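Local coordinates for odorant-binding protein 1F (Rattus norvegicus, PDB 3FIQ) that is a secreted lipocalin of the nasal epithelium that probably binds a wide variety of chemical odorants, at residues Q128-E131 with L132-L135. Sequence-based numbering, arbitrary orientation. Where two conformers were deposited one is given.
Sequences QKQE and LRKL
Gln130 and Arg133 lie side by side on the outer face of helix 126-138, the alpha-helix that packs against the outside of the lipocalin beta-barrel, and illustrate how neighbours three residues apart share a helix surface. Four successive i to i+4 bonds set the frame, among them Leu132 N to Gln128 O at 2.9 Å and Arg133 N to Lys129 O at 3.0 Å. Gln130 bends at chi2 (-71°), while Arg133 runs straight through chi2 and turns at chi3 (45°), and OE1 of Gln130 meets the aliphatic CD of Arg133 at 3.6 Å. The two chains point the same way, with amide and guanidinium planes 5° apart, and the groups are joined through a water. CG of Arg133 rests 3.3 Å from Lys129 O.

Four residues apart, Glu131 and Leu135 make an apolar contact on another flank. CG of Glu131 lies 3.9 Å from CD1 of Leu135, and the extended chain beyond CG carries OE1 to a salt bridge with Lys92 of strand 85-93. Buried Leu132 faces the barrel, touching Tyr20, Phe99, Ile115 and Val117; Leu135 joins it on Phe99 and Ile115.

On the exposed side the water bridges the two side chains: it lies in the guanidinium plane, accepts from Arg133 NE at 2.9 Å and, more weakly, from Gln130 NE2 at 3.0 Å.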
ATOM      1  N   GLN A 128      12.841  -1.433  11.406  1.00 16.47           N
ATOM      2  CA  GLN A 128      11.656  -1.126  10.658  1.00 10.56           C
ATOM      3  C   GLN A 128      10.606  -2.258  10.750  1.00  8.60           C
ATOM      4  O   GLN A 128       9.415  -1.979  10.798  1.00 13.21           O
ATOM      5  CB  GLN A 128      12.018  -0.806   9.210  1.00 11.76           C
ATOM      6  CG  GLN A 128      12.840   0.421   9.041  1.00 13.23           C
ATOM      7  CD  GLN A 128      13.411   0.532   7.674  1.00 16.62           C
ATOM      8  OE1 GLN A 128      13.739  -0.472   7.054  1.00 12.40           O
ATOM      9  NE2 GLN A 128      13.518   1.767   7.172  1.00 17.45           N
ATOM     10  N   LYS A 129      11.037  -3.489  10.819  1.00  9.63           N
ATOM     11  CA  LYS A 129      10.142  -4.614  11.010  1.00 10.17           C
ATOM     12  C   LYS A 129       9.427  -4.513  12.339  1.00 14.01           C
ATOM     13  O   LYS A 129       8.250  -4.810  12.426  1.00 14.49           O
ATOM     14  CB  LYS A 129      10.918  -5.933  10.893  1.00 11.74           C
ATOM     15  CG  LYS A 129      11.353  -6.184   9.495  1.00 15.13           C
ATOM     16  CD  LYS A 129      11.945  -7.564   9.327  1.00 22.64           C
ATOM     17  CE  LYS A 129      12.442  -7.810   7.904  1.00 23.81           C
ATOM     18  NZ  LYS A 129      13.311  -9.054   7.914  1.00 29.97           N
ATOM     19  N   GLN A 130      10.160  -4.109  13.364  1.00 14.81           N
ATOM     20  CA  GLN A 130       9.549  -3.987  14.696  1.00 12.75           C
ATOM     21  C   GLN A 130       8.609  -2.827  14.737  1.00 13.06           C
ATOM     22  O   GLN A 130       7.527  -2.931  15.342  1.00 16.34           O
ATOM     23  CB  GLN A 130      10.600  -3.850  15.780  1.00 19.52           C
ATOM     24  CG  GLN A 130      11.332  -5.105  15.984  1.00 24.20           C
ATOM     25  CD  GLN A 130      10.496  -6.208  16.659  1.00 36.23           C
ATOM     26  OE1 GLN A 130       9.988  -7.138  15.994  1.00 39.31           O
ATOM     27  NE2 GLN A 130      10.371  -6.130  17.989  1.00 42.92           N
ATOM     28  N   GLU A 131       8.974  -1.738  14.077  1.00 14.78           N
ATOM     29  CA  GLU A 131       8.063  -0.603  13.908  1.00 15.04           C
ATOM     30  C   GLU A 131       6.764  -1.038  13.210  1.00 11.09           C
ATOM     31  O   GLU A 131       5.627  -0.637  13.605  1.00 16.43           O
ATOM     32  CB  GLU A 131       8.713   0.491  13.073  1.00 20.51           C
ATOM     33  CG  GLU A 131       7.805   1.730  12.921  1.00 23.64           C
ATOM     34  CD  GLU A 131       8.546   2.953  12.361  1.00 34.26           C
ATOM     35  OE1 GLU A 131       9.670   2.800  11.808  1.00 36.04           O
ATOM     36  OE2 GLU A 131       7.987   4.054  12.472  1.00 40.40           O
ATOM     37  N   LEU A 132       6.865  -1.806  12.156  1.00 10.51           N
ATOM     38  CA  LEU A 132       5.696  -2.318  11.448  1.00  9.30           C
ATOM     39  C   LEU A 132       4.835  -3.125  12.365  1.00 10.34           C
ATOM     40  O   LEU A 132       3.587  -2.964  12.405  1.00 11.93           O
ATOM     41  CB  LEU A 132       6.082  -3.143  10.261  1.00 10.21           C
ATOM     42  CG  LEU A 132       4.921  -3.784   9.488  1.00  9.57           C
ATOM     43  CD1 LEU A 132       3.998  -2.744   8.885  1.00 11.50           C
ATOM     44  CD2 LEU A 132       5.447  -4.685   8.389  1.00 11.62           C
ATOM     45  N   ARG A 133       5.432  -4.014  13.125  1.00 11.66           N
ATOM     46  CA  ARG A 133       4.647  -4.787  14.082  0.70 13.51           C
ATOM     47  C   ARG A 133       3.945  -3.946  15.127  1.00 11.35           C
ATOM     48  O   ARG A 133       2.821  -4.228  15.482  1.00 12.51           O
ATOM     49  CB  ARG A 133       5.516  -5.825  14.747  0.70 14.15           C
ATOM     50  CG  ARG A 133       6.012  -6.893  13.776  0.70 13.22           C
ATOM     51  CD  ARG A 133       6.865  -7.927  14.445  0.70 19.11           C
ATOM     52  NE  ARG A 133       6.328  -8.399  15.710  0.70 25.52           N
ATOM     53  CZ  ARG A 133       5.493  -9.430  15.862  0.70 25.23           C
ATOM     54  NH1 ARG A 133       5.075 -10.140  14.816  0.70 21.03           N
ATOM     55  NH2 ARG A 133       5.090  -9.756  17.073  0.70 30.37           N
ATOM     56  N   LYS A 134       4.610  -2.907  15.636  1.00  9.94           N
ATOM     57  CA  LYS A 134       4.034  -2.039  16.625  1.00 12.42           C
ATOM     58  C   LYS A 134       2.877  -1.256  16.050  1.00 14.75           C
ATOM     59  O   LYS A 134       1.849  -1.133  16.687  1.00 15.25           O
ATOM     60  CB  LYS A 134       5.100  -1.132  17.227  1.00 26.45           C
ATOM     61  CG  LYS A 134       5.978  -1.817  18.291  1.00 34.80           C
ATOM     62  CD  LYS A 134       5.163  -2.330  19.519  1.00 47.93           C
ATOM     63  CE  LYS A 134       6.081  -2.676  20.728  1.00 52.90           C
ATOM     64  NZ  LYS A 134       5.383  -3.386  21.844  1.00 51.89           N
ATOM     65  N   LEU A 135       3.011  -0.797  14.816  1.00 12.52           N
ATOM     66  CA  LEU A 135       1.968  -0.058  14.153  1.00 12.76           C
ATOM     67  C   LEU A 135       0.723  -0.907  13.897  1.00 11.40           C
ATOM     68  O   LEU A 135      -0.405  -0.421  14.081  1.00 12.70           O
ATOM     69  CB  LEU A 135       2.456   0.495  12.815  1.00 12.52           C
ATOM     70  CG  LEU A 135       3.297   1.720  13.055  1.00 13.61           C
ATOM     71  CD1 LEU A 135       4.068   1.955  11.715  1.00 16.59           C
ATOM     72  CD2 LEU A 135       2.466   2.938  13.504  1.00 16.78           C
TER
HETATM   73  O   HOH W   1       7.577  -7.193  18.070  1.00 44.14           O